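PDB 3BB8: CDP-4-keto-6-deoxy-D-glucose-3-dehydrase from Yersinia pseudotuberculosis, which probably catalyses the pyridoxal phosphate-dependent C3 dehydration of CDP-4-keto-6-deoxy-D-glucose in the synthesis of lipopolysaccharide sugars. Local coordinates for residues Lys39-Lys44 and His221-Glu226; Ser88-Ala93 and Asp191-Leu196; Ala165-Asn170 and Arg374-Gly379; Ile349-Lys352 and Gly356-Arg359; Val363-Glu368 and Phe429-Gly434. The protein carries 1 engineered substitution. All blocks are in the same frame, centred on the assembly; numbering follows the deposited sequence.

Contact 1: residues Lys39-Lys44 and His221-Glu226; sequences KVIGTK and HITMGE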
# COMPACT_ATOMS: atom_id res chain seq x y z
N LYS A 39 5.37 -19.61 -5.05
CA LYS A 39 6.17 -19.43 -3.86
C LYS A 39 6.70 -20.76 -3.34
O LYS A 39 6.08 -21.80 -3.54
CB LYS A 39 5.35 -18.75 -2.76
CG LYS A 39 4.18 -19.57 -2.25
CD LYS A 39 3.22 -18.70 -1.45
CE LYS A 39 2.09 -19.50 -0.86
NZ LYS A 39 1.28 -20.21 -1.89
N VAL A 40 7.86 -20.70 -2.70
CA VAL A 40 8.48 -21.87 -2.11
C VAL A 40 8.78 -21.51 -0.65
O VAL A 40 9.83 -20.94 -0.33
CB VAL A 40 9.80 -22.25 -2.83
CG1 VAL A 40 10.47 -23.42 -2.12
CG2 VAL A 40 9.49 -22.64 -4.28
N ILE A 41 7.82 -21.81 0.22
CA ILE A 41 7.94 -21.52 1.64
C ILE A 41 7.93 -22.81 2.46
O ILE A 41 7.45 -23.85 2.00
CB ILE A 41 6.79 -20.63 2.14
CG1 ILE A 41 5.46 -21.39 2.04
CG2 ILE A 41 6.75 -19.34 1.33
CD1 ILE A 41 4.29 -20.71 2.72
N GLY A 42 8.44 -22.73 3.68
CA GLY A 42 8.48 -23.88 4.55
C GLY A 42 8.42 -23.56 6.03
O GLY A 42 7.92 -22.51 6.44
N THR A 43 8.95 -24.49 6.83
CA THR A 43 8.97 -24.37 8.28
C THR A 43 9.40 -23.00 8.79
O THR A 43 8.68 -22.38 9.57
CB THR A 43 9.90 -25.44 8.88
OG1 THR A 43 9.47 -26.74 8.45
CG2 THR A 43 9.89 -25.37 10.39
N LYS A 44 10.55 -22.53 8.34
CA LYS A 44 11.06 -21.24 8.79
C LYS A 44 10.06 -20.10 8.57
O LYS A 44 9.79 -19.32 9.49
CB LYS A 44 12.37 -20.93 8.07
CG LYS A 44 13.18 -19.83 8.72
CD LYS A 44 13.70 -20.26 10.09
CE LYS A 44 14.66 -19.22 10.68
NZ LYS A 44 15.38 -19.74 11.88
N HIS A 221 10.92 -13.74 -6.78
CA HIS A 221 11.99 -14.50 -6.14
C HIS A 221 11.73 -14.94 -4.70
O HIS A 221 11.89 -16.11 -4.38
CB HIS A 221 13.29 -13.72 -6.26
CG HIS A 221 13.76 -13.57 -7.67
ND1 HIS A 221 14.53 -14.53 -8.30
CD2 HIS A 221 13.53 -12.61 -8.59
CE1 HIS A 221 14.76 -14.15 -9.55
NE2 HIS A 221 14.17 -12.99 -9.75
N ILE A 222 11.35 -14.00 -3.83
CA ILE A 222 11.01 -14.34 -2.45
C ILE A 222 9.69 -13.64 -2.19
O ILE A 222 9.37 -12.67 -2.86
CB ILE A 222 12.09 -13.85 -1.43
CG1 ILE A 222 12.20 -12.33 -1.45
CG2 ILE A 222 13.41 -14.52 -1.74
CD1 ILE A 222 13.19 -11.77 -0.43
N THR A 223 8.93 -14.11 -1.21
CA THR A 223 7.63 -13.50 -0.97
C THR A 223 7.24 -13.12 0.47
O THR A 223 7.79 -13.65 1.45
CB THR A 223 6.53 -14.42 -1.51
OG1 THR A 223 5.25 -13.78 -1.41
CG2 THR A 223 6.51 -15.71 -0.72
N MET A 224 6.29 -12.20 0.59
CA MET A 224 5.66 -11.92 1.87
C MET A 224 4.14 -12.00 1.80
O MET A 224 3.43 -11.40 2.61
CB MET A 224 5.92 -10.47 2.29
CG MET A 224 7.39 -10.15 2.52
SD MET A 224 7.65 -8.49 3.17
CE MET A 224 9.38 -8.23 2.78
N GLY A 225 3.64 -12.74 0.81
CA GLY A 225 2.34 -12.45 0.23
C GLY A 225 2.23 -11.20 -0.63
O GLY A 225 2.13 -11.29 -1.85
N GLU A 226 2.25 -10.04 0.02
CA GLU A 226 2.20 -8.77 -0.69
C GLU A 226 3.28 -7.96 0.03
O GLU A 226 3.34 -7.97 1.26
CB GLU A 226 0.84 -8.09 -0.54
CG GLU A 226 -0.31 -8.82 -1.21
CD GLU A 226 -0.42 -8.57 -2.71
OE1 GLU A 226 0.47 -7.90 -3.30
OE2 GLU A 226 -1.41 -9.05 -3.30

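Contact 2: residues Ser88-Ala93 and Asp191-Leu196; sequences SANLLA and DCCDAL. With PLP (pyridoxal-5'-phosphate), chain C.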
# COMPACT_ATOMS: atom_id res chain seq x y z
N SER A 88 4.10 -0.36 -5.33
CA SER A 88 4.23 0.77 -4.41
C SER A 88 5.68 1.22 -4.36
O SER A 88 5.96 2.42 -4.23
CB SER A 88 3.76 0.37 -3.01
OG SER A 88 2.36 0.16 -3.00
N ALA A 89 6.61 0.28 -4.46
CA ALA A 89 8.03 0.63 -4.44
C ALA A 89 8.31 1.54 -5.63
O ALA A 89 8.92 2.61 -5.47
CB ALA A 89 8.90 -0.63 -4.51
N ASN A 90 7.86 1.13 -6.82
CA ASN A 90 8.06 1.95 -8.02
C ASN A 90 7.43 3.33 -7.82
O ASN A 90 8.03 4.35 -8.19
CB ASN A 90 7.43 1.29 -9.26
CG ASN A 90 8.28 0.15 -9.82
OD1 ASN A 90 7.81 -0.66 -10.62
ND2 ASN A 90 9.53 0.08 -9.40
N LEU A 91 6.24 3.37 -7.23
CA LEU A 91 5.55 4.65 -6.98
C LEU A 91 6.38 5.59 -6.10
O LEU A 91 6.53 6.77 -6.42
CB LEU A 91 4.20 4.41 -6.31
CG LEU A 91 3.40 5.68 -5.98
CD1 LEU A 91 3.14 6.47 -7.25
CD2 LEU A 91 2.09 5.31 -5.31
N LEU A 92 6.92 5.05 -5.01
CA LEU A 92 7.74 5.83 -4.07
C LEU A 92 9.08 6.29 -4.68
O LEU A 92 9.52 7.42 -4.44
CB LEU A 92 8.01 4.99 -2.80
CG LEU A 92 6.81 4.78 -1.86
CD1 LEU A 92 7.17 3.79 -0.76
CD2 LEU A 92 6.41 6.12 -1.24
N ALA A 93 9.70 5.43 -5.48
CA ALA A 93 10.97 5.75 -6.13
C ALA A 93 10.85 6.96 -7.05
O ALA A 93 11.65 7.90 -6.96
CB ALA A 93 11.46 4.53 -6.92
N ASP A 191 13.96 -0.86 -11.98
CA ASP A 191 12.88 -1.71 -11.48
C ASP A 191 13.44 -3.13 -11.55
O ASP A 191 13.57 -3.71 -12.63
CB ASP A 191 11.64 -1.57 -12.37
CG ASP A 191 10.50 -2.50 -11.94
OD1 ASP A 191 9.35 -2.24 -12.36
OD2 ASP A 191 10.76 -3.49 -11.20
N CYS A 192 13.76 -3.68 -10.38
CA CYS A 192 14.32 -5.02 -10.24
C CYS A 192 13.29 -5.95 -9.60
O CYS A 192 13.65 -6.95 -8.97
CB CYS A 192 15.56 -4.99 -9.33
SG CYS A 192 16.88 -3.92 -9.93
N CYS A 193 12.01 -5.62 -9.77
CA CYS A 193 10.96 -6.44 -9.19
C CYS A 193 10.98 -7.90 -9.65
O CYS A 193 10.45 -8.78 -8.96
CB CYS A 193 9.59 -5.82 -9.45
SG CYS A 193 9.29 -4.32 -8.45
N ASP A 194 11.57 -8.17 -10.81
CA ASP A 194 11.65 -9.55 -11.30
C ASP A 194 13.11 -9.95 -11.46
O ASP A 194 13.41 -10.95 -12.12
CB ASP A 194 10.98 -9.70 -12.66
CG ASP A 194 9.53 -9.31 -12.65
OD1 ASP A 194 8.81 -9.66 -11.70
OD2 ASP A 194 9.09 -8.66 -13.62
N ALA A 195 14.02 -9.17 -10.87
CA ALA A 195 15.44 -9.43 -11.02
C ALA A 195 16.28 -9.47 -9.75
O ALA A 195 17.43 -9.02 -9.75
CB ALA A 195 16.04 -8.42 -11.99
N LEU A 196 15.73 -10.00 -8.66
CA LEU A 196 16.48 -10.07 -7.43
C LEU A 196 17.59 -11.11 -7.58
O LEU A 196 17.31 -12.30 -7.81
CB LEU A 196 15.58 -10.46 -6.26
CG LEU A 196 16.28 -10.49 -4.90
CD1 LEU A 196 16.91 -9.14 -4.60
CD2 LEU A 196 15.28 -10.87 -3.82
N1 PLP C . 7.35 -4.37 -12.15
C2 PLP C . 7.54 -5.64 -12.66
C2A PLP C . 8.44 -5.79 -13.88
C3 PLP C . 6.90 -6.76 -12.04
O3 PLP C . 7.06 -8.02 -12.51
C4 PLP C . 6.06 -6.56 -10.87
C4A PLP C . 5.41 -7.82 -10.21
C5 PLP C . 5.89 -5.22 -10.40
C6 PLP C . 6.57 -4.13 -11.08
C5A PLP C . 5.08 -4.77 -9.22
O4P PLP C . 5.06 -5.65 -8.19
P PLP C . 3.76 -6.04 -7.32
O1P PLP C . 4.30 -6.63 -6.03
O2P PLP C . 2.98 -7.17 -8.22
O3P PLP C . 2.89 -4.80 -7.10

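Contact 3: residues Ala165-Asn170 and Arg374-Gly379; sequences AHTLGN and RLLFAG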
# COMPACT_ATOMS: atom_id res chain seq x y z
N ALA A 165 12.71 -1.58 -16.27
CA ALA A 165 12.85 -2.80 -15.48
C ALA A 165 13.75 -3.81 -16.18
O ALA A 165 13.80 -3.86 -17.41
CB ALA A 165 11.47 -3.43 -15.24
N HIS A 166 14.49 -4.60 -15.39
CA HIS A 166 15.34 -5.66 -15.93
C HIS A 166 14.33 -6.78 -16.16
O HIS A 166 14.12 -7.65 -15.31
CB HIS A 166 16.41 -6.07 -14.91
CG HIS A 166 17.51 -5.06 -14.74
ND1 HIS A 166 17.52 -4.14 -13.71
CD2 HIS A 166 18.58 -4.77 -15.51
CE1 HIS A 166 18.55 -3.33 -13.86
NE2 HIS A 166 19.21 -3.69 -14.94
N THR A 167 13.70 -6.74 -17.33
CA THR A 167 12.65 -7.67 -17.70
C THR A 167 12.94 -9.15 -17.52
O THR A 167 13.91 -9.67 -18.06
CB THR A 167 12.21 -7.41 -19.15
OG1 THR A 167 11.86 -6.03 -19.27
CG2 THR A 167 11.02 -8.27 -19.53
N LEU A 168 12.07 -9.81 -16.76
CA LEU A 168 12.16 -11.23 -16.47
C LEU A 168 13.48 -11.72 -15.87
O LEU A 168 13.81 -12.91 -15.98
CB LEU A 168 11.82 -12.04 -17.72
CG LEU A 168 10.37 -11.92 -18.20
CD1 LEU A 168 10.19 -12.67 -19.53
CD2 LEU A 168 9.43 -12.48 -17.13
N GLY A 169 14.21 -10.84 -15.22
CA GLY A 169 15.47 -11.25 -14.61
C GLY A 169 16.65 -10.90 -15.51
O GLY A 169 17.76 -10.67 -15.02
N ASN A 170 16.40 -10.85 -16.81
CA ASN A 170 17.47 -10.51 -17.74
C ASN A 170 17.76 -9.03 -17.57
O ASN A 170 16.85 -8.24 -17.33
CB ASN A 170 17.06 -10.86 -19.18
CG ASN A 170 18.24 -10.86 -20.14
OD1 ASN A 170 19.37 -11.16 -19.75
ND2 ASN A 170 17.98 -10.53 -21.40
N ARG A 374 2.40 -17.58 -19.61
CA ARG A 374 2.03 -16.21 -19.32
C ARG A 374 2.51 -15.34 -20.46
O ARG A 374 3.60 -15.55 -20.98
CB ARG A 374 2.70 -15.72 -18.02
CG ARG A 374 2.23 -16.40 -16.75
CD ARG A 374 0.84 -15.94 -16.41
NE ARG A 374 0.34 -16.56 -15.19
CZ ARG A 374 -0.17 -17.79 -15.13
NH1 ARG A 374 -0.25 -18.54 -16.22
NH2 ARG A 374 -0.60 -18.25 -13.96
N LEU A 375 1.70 -14.37 -20.85
CA LEU A 375 2.15 -13.47 -21.90
C LEU A 375 3.12 -12.51 -21.20
O LEU A 375 3.17 -12.48 -19.97
CB LEU A 375 0.95 -12.74 -22.51
CG LEU A 375 -0.10 -13.67 -23.15
CD1 LEU A 375 -1.02 -12.84 -24.05
CD2 LEU A 375 0.58 -14.76 -23.99
N LEU A 376 3.90 -11.75 -21.97
CA LEU A 376 4.86 -10.83 -21.37
C LEU A 376 4.21 -9.56 -20.81
O LEU A 376 4.48 -8.44 -21.25
CB LEU A 376 5.95 -10.47 -22.40
CG LEU A 376 7.23 -9.82 -21.84
CD1 LEU A 376 7.75 -10.65 -20.71
CD2 LEU A 376 8.29 -9.70 -22.92
N PHE A 377 3.34 -9.77 -19.82
CA PHE A 377 2.62 -8.70 -19.14
C PHE A 377 1.83 -7.89 -20.16
O PHE A 377 1.17 -8.45 -21.02
CB PHE A 377 3.60 -7.80 -18.37
CG PHE A 377 4.49 -8.55 -17.41
CD1 PHE A 377 3.96 -9.52 -16.55
CD2 PHE A 377 5.87 -8.34 -17.41
CE1 PHE A 377 4.78 -10.26 -15.70
CE2 PHE A 377 6.71 -9.08 -16.55
CZ PHE A 377 6.16 -10.04 -15.71
N ALA A 378 1.88 -6.56 -20.07
CA ALA A 378 1.12 -5.73 -20.99
C ALA A 378 1.42 -5.86 -22.50
O ALA A 378 0.69 -5.32 -23.33
CB ALA A 378 1.24 -4.26 -20.56
N GLY A 379 2.49 -6.57 -22.85
CA GLY A 379 2.84 -6.71 -24.25
C GLY A 379 3.29 -5.38 -24.80
O GLY A 379 4.48 -5.13 -24.97

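Contact 4: residues Ile349-Lys352 and Gly356-Arg359; sequences ITLK and GVSR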
# COMPACT_ATOMS: atom_id res chain seq x y z
N ILE A 349 9.80 -17.12 -24.43
CA ILE A 349 9.88 -17.76 -25.74
C ILE A 349 9.03 -17.04 -26.78
O ILE A 349 7.86 -16.73 -26.54
CB ILE A 349 9.37 -19.22 -25.65
CG1 ILE A 349 10.24 -20.02 -24.69
CG2 ILE A 349 9.36 -19.85 -27.04
CD1 ILE A 349 9.65 -21.35 -24.31
N THR A 350 9.63 -16.76 -27.94
CA THR A 350 8.91 -16.13 -29.03
C THR A 350 8.64 -17.12 -30.16
O THR A 350 9.56 -17.63 -30.79
CB THR A 350 9.69 -14.93 -29.60
OG1 THR A 350 9.81 -13.91 -28.60
CG2 THR A 350 8.99 -14.36 -30.82
N LEU A 351 7.36 -17.39 -30.40
CA LEU A 351 6.96 -18.33 -31.45
C LEU A 351 7.04 -17.68 -32.83
O LEU A 351 6.49 -16.60 -33.05
CB LEU A 351 5.54 -18.84 -31.19
CG LEU A 351 4.85 -19.53 -32.37
CD1 LEU A 351 5.38 -20.95 -32.55
CD2 LEU A 351 3.34 -19.55 -32.17
N LYS A 352 7.74 -18.34 -33.74
CA LYS A 352 7.97 -17.80 -35.08
C LYS A 352 6.66 -17.66 -35.85
O LYS A 352 5.81 -18.55 -35.81
CB LYS A 352 8.95 -18.68 -35.85
CG LYS A 352 10.40 -18.49 -35.45
CD LYS A 352 11.32 -19.38 -36.27
CE LYS A 352 12.74 -19.35 -35.74
NZ LYS A 352 13.29 -17.97 -35.70
N GLY A 356 3.32 -21.54 -38.84
CA GLY A 356 2.07 -22.13 -39.29
C GLY A 356 0.98 -22.24 -38.24
O GLY A 356 -0.12 -22.73 -38.53
N VAL A 357 1.28 -21.83 -37.01
CA VAL A 357 0.27 -21.87 -35.94
C VAL A 357 0.27 -20.58 -35.13
O VAL A 357 1.11 -19.71 -35.34
CB VAL A 357 0.51 -23.04 -34.97
CG1 VAL A 357 0.22 -24.35 -35.68
CG2 VAL A 357 1.93 -23.00 -34.44
N SER A 358 -0.68 -20.46 -34.22
CA SER A 358 -0.79 -19.26 -33.39
C SER A 358 -0.40 -19.49 -31.94
O SER A 358 -0.53 -20.60 -31.43
CB SER A 358 -2.23 -18.72 -33.42
OG SER A 358 -2.39 -17.81 -34.49
N ARG A 359 0.06 -18.42 -31.29
CA ARG A 359 0.43 -18.49 -29.88
C ARG A 359 -0.78 -19.06 -29.16
O ARG A 359 -0.65 -19.87 -28.24
CB ARG A 359 0.76 -17.09 -29.35
CG ARG A 359 1.29 -17.04 -27.92
CD ARG A 359 1.72 -15.62 -27.53
NE ARG A 359 0.61 -14.67 -27.64
CZ ARG A 359 0.71 -13.36 -27.44
NH1 ARG A 359 1.88 -12.82 -27.13
NH2 ARG A 359 -0.36 -12.59 -27.58

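Contact 5: residues Val363-Glu368 and Phe429-Gly434; sequences VKFLDE and FEEFFG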
# COMPACT_ATOMS: atom_id res chain seq x y z
N VAL A 363 -0.47 -21.98 -26.52
CA VAL A 363 -0.90 -21.78 -25.14
C VAL A 363 -2.03 -22.76 -24.80
O VAL A 363 -1.99 -23.47 -23.79
CB VAL A 363 -1.41 -20.34 -24.89
CG1 VAL A 363 -2.06 -20.24 -23.53
CG2 VAL A 363 -0.24 -19.36 -24.98
N LYS A 364 -3.05 -22.80 -25.66
CA LYS A 364 -4.18 -23.68 -25.44
C LYS A 364 -3.72 -25.13 -25.33
O LYS A 364 -4.25 -25.89 -24.52
CB LYS A 364 -5.18 -23.53 -26.58
CG LYS A 364 -6.47 -24.32 -26.38
CD LYS A 364 -7.44 -24.05 -27.52
CE LYS A 364 -7.83 -22.57 -27.59
NZ LYS A 364 -8.56 -22.12 -26.36
N PHE A 365 -2.73 -25.50 -26.13
CA PHE A 365 -2.20 -26.87 -26.12
C PHE A 365 -1.49 -27.15 -24.80
O PHE A 365 -1.76 -28.14 -24.13
CB PHE A 365 -1.23 -27.08 -27.29
CG PHE A 365 -0.60 -28.44 -27.31
CD1 PHE A 365 -1.31 -29.55 -27.76
CD2 PHE A 365 0.71 -28.62 -26.87
CE1 PHE A 365 -0.72 -30.82 -27.77
CE2 PHE A 365 1.31 -29.88 -26.87
CZ PHE A 365 0.59 -30.98 -27.33
N LEU A 366 -0.57 -26.25 -24.44
CA LEU A 366 0.19 -26.39 -23.20
C LEU A 366 -0.74 -26.36 -21.99
O LEU A 366 -0.55 -27.09 -21.02
CB LEU A 366 1.22 -25.27 -23.10
CG LEU A 366 2.30 -25.36 -24.18
CD1 LEU A 366 3.21 -24.15 -24.13
CD2 LEU A 366 3.10 -26.63 -23.96
N ASP A 367 -1.76 -25.51 -22.07
CA ASP A 367 -2.73 -25.38 -21.00
C ASP A 367 -3.36 -26.74 -20.70
O ASP A 367 -3.50 -27.14 -19.55
CB ASP A 367 -3.82 -24.39 -21.40
CG ASP A 367 -4.81 -24.13 -20.28
OD1 ASP A 367 -5.99 -23.83 -20.59
OD2 ASP A 367 -4.42 -24.21 -19.10
N GLU A 368 -3.74 -27.45 -21.76
CA GLU A 368 -4.36 -28.76 -21.61
C GLU A 368 -3.35 -29.74 -21.02
O GLU A 368 -3.71 -30.60 -20.21
CB GLU A 368 -4.86 -29.26 -22.97
CG GLU A 368 -5.75 -28.24 -23.69
CD GLU A 368 -6.29 -28.74 -25.02
OE1 GLU A 368 -5.49 -29.24 -25.85
OE2 GLU A 368 -7.51 -28.63 -25.24
N PHE A 429 6.55 -29.77 -25.90
CA PHE A 429 6.91 -28.87 -26.98
C PHE A 429 7.25 -29.73 -28.20
O PHE A 429 6.84 -29.43 -29.32
CB PHE A 429 8.12 -28.01 -26.60
CG PHE A 429 7.76 -26.66 -26.05
CD1 PHE A 429 7.31 -26.52 -24.74
CD2 PHE A 429 7.87 -25.52 -26.85
CE1 PHE A 429 6.98 -25.26 -24.23
CE2 PHE A 429 7.55 -24.26 -26.35
CZ PHE A 429 7.10 -24.13 -25.03
N GLU A 430 8.00 -30.80 -27.97
CA GLU A 430 8.38 -31.71 -29.05
C GLU A 430 7.15 -32.37 -29.65
O GLU A 430 7.03 -32.47 -30.86
CB GLU A 430 9.36 -32.76 -28.52
CG GLU A 430 10.76 -32.19 -28.34
CD GLU A 430 11.68 -33.09 -27.55
OE1 GLU A 430 12.88 -32.76 -27.42
OE2 GLU A 430 11.21 -34.13 -27.05
N GLU A 431 6.22 -32.80 -28.80
CA GLU A 431 4.99 -33.42 -29.26
C GLU A 431 4.16 -32.44 -30.09
O GLU A 431 3.48 -32.85 -31.02
CB GLU A 431 4.14 -33.88 -28.09
CG GLU A 431 2.83 -34.52 -28.53
CD GLU A 431 1.90 -34.83 -27.38
OE1 GLU A 431 2.38 -35.28 -26.32
OE2 GLU A 431 0.67 -34.64 -27.55
N PHE A 432 4.21 -31.16 -29.74
CA PHE A 432 3.44 -30.14 -30.44
C PHE A 432 3.91 -29.89 -31.86
O PHE A 432 3.11 -29.80 -32.78
CB PHE A 432 3.49 -28.82 -29.65
CG PHE A 432 2.70 -27.70 -30.27
CD1 PHE A 432 1.32 -27.61 -30.09
CD2 PHE A 432 3.33 -26.74 -31.06
CE1 PHE A 432 0.59 -26.58 -30.67
CE2 PHE A 432 2.61 -25.71 -31.65
CZ PHE A 432 1.23 -25.63 -31.45
N PHE A 433 5.22 -29.76 -32.03
CA PHE A 433 5.80 -29.49 -33.34
C PHE A 433 6.11 -30.77 -34.10
O PHE A 433 6.79 -30.74 -35.13
CB PHE A 433 7.06 -28.63 -33.18
CG PHE A 433 6.79 -27.23 -32.67
CD1 PHE A 433 6.00 -26.35 -33.40
CD2 PHE A 433 7.31 -26.80 -31.45
CE1 PHE A 433 5.73 -25.06 -32.93
CE2 PHE A 433 7.04 -25.52 -30.96
CZ PHE A 433 6.24 -24.65 -31.70
N GLY A 434 5.60 -31.89 -33.60
CA GLY A 434 5.83 -33.18 -34.24
C GLY A 434 7.29 -33.60 -34.32
O GLY A 434 7.68 -34.33 -35.23

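Contact 1: residues Lys39-Lys44 and His221-Glu226
Two apolar touches, both on the methyl group of Thr223, join residues 39-44 to 221-226. Thr223 CG2 lies 3.8 Å from Lys39 CB, the base of the lysine chain; beyond it the lysine runs away and its ammonium group takes no part. Ile41 adds its CG2 methyl, 4.2 Å from Thr223 CG2, a looser contact in which the two side chains cross obliquely. The backbones stay well apart, with Lys39 CA 6.8 Å from Thr223 CA. Gly42, next after Ile41, is the N-cap of helix 43-55.

The loop 221-226 links strand 211-215 to strand 228-232 in the large mixed sheet of the aspartate aminotransferase fold. It starts just after Lys220, an engineered lysine that lines the cofactor pocket, and the side chain of Thr223 is about 9 Å from the bound pyridoxal phosphate.

The hydroxyl of Thr223 is engaged within its own loop region. With OG1 opposite the backbone N (chi1 -174°), it faces along the loop and the methyl is left for residues 39-44. Gly225 N donates to Thr223 OG1 at 2.9 Å, with a bent N-H...O angle of 131°, which makes an ST turn. The same hydroxyl is hydrogen-bonded to the carbonyl oxygen of Phe216, so two bonds hold this buried oxygen and fix the rotation of the side chain.

Packing from the second subunit completes the surroundings. Its Leu58 lies against Thr223 and its Gly56 against Lys39 and Ile41, while Lys290 of that subunit forms a salt bridge with Glu226.

Contact 2: residues Ser88-Ala93 and Asp191-Leu196
Asn90 reaches Asp191 because its CG stands beside the backbone N and opposite the carbonyl carbon (chi1 -78°), while the carboxylate of Asp191 is extended away from its own N. The two side chains meet at about a right angle, the amide end of Asn90 coming to Asp191 OD1; the modelled amide is probably turned over, so the nature of this polar contact stays open. Here helix 86-96 faces the loop after strand 187-191, at the cofactor site of the aspartate aminotransferase fold, and Asn90 itself lines the pocket.

Asp191 is the aspartate that in this fold pairs with the pyridine nitrogen: PLP N1 donates to Asp191 OD1 at 2.9 Å, with an angle of 143° at the hydrogen. Such a pairing would favour a protonated ring and so help it to draw electrons. Thr123 OG1 is also hydrogen-bonded to OD1, a second-shell contact that helps to place the carboxylate. Cys193 N donates to Asp191 OD2 (2.9 Å, 162°), nearly along the C-O axis, closing an Asx turn. A type I turn from Cys192 to Ala195 overlaps it. Asp194 comes to the 3-hydroxyl of the ring, where the modelled distances are too short to be trusted.

Gly86, Ser87 and Ser215 of the same chain and Trp247 of the second subunit are also hydrogen-bonded to the cofactor. Cys193 lies over one face of the pyridine ring, its SG 3.8 Å from PLP C6.

Contact 3: residues Ala165-Asn170 and Arg374-Gly379
The Phe377 ring receives Leu168 at a slant, with Leu168 CD2 4.3 Å from Phe377 CZ. Phe120 packs edge-to-face with the same ring, and the bound pyridoxal phosphate also touches Phe377, so the leucine backs an aromatic residue of the cofactor pocket.

Closer packing comes from the neighbouring pair of leucines. Leu168 CD1 and Leu376 CD1 approach to 3.4 Å, tight for two methyl groups, and Leu376 CD1 is 3.8 Å from Leu168 CG. Leu376 extends toward this meeting point with CG opposite its backbone N (chi1 -164°). At the side, the methyl Thr167 CG2 adds a looser touch, 4.2 Å from Leu376 CD1.

Both partners sit in tight turns of the aspartate aminotransferase fold. Residues 165-170 are the loop that leaves strand 159-165 of the large sheet for helix 174-184; residues 374-379 belong to the connection between helix 359-368 and strand 393-394. An inverse gamma turn is centred on His166 and another on Leu376. Leu376 also opens a type II' turn, closed by Gly379 N donating to Leu376 O at 3.2 Å. Phe377 is the second residue of that turn, with the positive phi (57°) that type II' requires there.

Backbone bonds join Leu168 to Phe345 and Ala378 to Gly119. Tyr276 of the second subunit is hydrogen-bonded through its OH to Phe377 O.

Contact 4: residues Ile349-Lys352 and Gly356-Arg359
Leu351 makes the whole of the close packing here, through one methyl. Its CD2 lies against the backbone leading into helix 359-368, 3.6 Å from Arg359 N, 3.7 Å from Ser358 C and 3.9 Å from Val357 O. The side chain leaves the strand toward this backbone with CG opposite its own N (chi1 165°), which sets the methyl against three successive residues of the loop.

Further along the loop the contact thins. Val357 CG2 stands 4.4 Å from Leu351 CD2, and Val357, only partly buried, also borders a bound benzamidine that probably came from the crystallisation liquor. Gly356 and Ser358 are exposed at the outer side. Lys352 leads its chain away from the loop.

The arrangement is a strand-loop-helix connection, in which strand 347-351, the middle one of a three-stranded antiparallel sheet, passes into helix 359-368 after a short excursion. Ser358 is the N-cap, yet its hydroxyl makes no capping bond; the Ser358 backbone N is hydrogen-bonded to Asp361 OD2.

On the inner side Arg359 turns away from Leu351. Its guanidinium group, packed on by Tyr276 of the second subunit, is hydrogen-bonded by NH2 to Met405 O and by NH1 to Thr408 O, which ties the start of the helix to the end of helix 399-407 (Met405) and to strand 408-411 (Thr408).

Contact 5: residues Val363-Glu368 and Phe429-Gly434
Phe365 reaches from helix 359-368 to helix 419-432, with CG opposite its backbone N (chi1 177°), and one face of its ring takes Phe432 CD1. Its CB already touches, 3.8 Å from Phe432 CD1. At the ring, Phe365 CG is 3.5 Å and Phe365 CD2 3.4 Å from that same Phe432 CD1, which is displaced toward the rim. Next along this side, Phe365 CE2 meets the methylene Phe432 CB at 3.7 Å. The tip, Phe365 CZ, reaches Glu431 OE2 at 3.7 Å, with CE1 also near this oxygen; it lies at the ring edge, close to its plane, where the C-H groups would suit a negative charge. Ring and carboxylate planes are 83° apart. The other oxygen of Glu431 is in a salt bridge with Lys428.

The two phenyl rings are inclined at 52° with centroids 5.1 Å apart, an oblique pair, and their side chains slide past each other in opposite directions. Deeper in, Leu366 CD1 packs 3.9 Å from Phe429 CE1, the leucine crossing the aromatic side chain at about a right angle.

Phe432 and Phe433 border a benzamidine that probably comes from the crystallisation liquor. The arrangement is helix-against-helix packing beside the three-stranded antiparallel sheet of strands 331-332, 347-351 and 408-411, consistent with the small C-terminal domain of the aspartate aminotransferase fold.

How the contacts relate
From the N terminus, contact 1 opens at residues 39-44 and closes at 221-226; contact 2, from 88-93 to 191-196, lies wholly within that span. Contact 3 begins at 165-170, inside both loops, and ends at 374-379, so it crosses them and ties a loop of the large sheet to the C-terminal part. Contact 4, 349-352 with 356-359, is a short loop within contact 3, and contact 5 crosses contact 3 by running from 363-368 to 429-434. Contact 2, at the cofactor, touches contact 1 (His221 NE2 weakly hydrogen-bonded to Asp194 O) and contact 3 (His166 N probably hydrogen-bonded to Asp191 O). Contacts 4 and 5 touch where Phe429, Phe432 and Phe433 pack on Ile349, Val357 and Leu351.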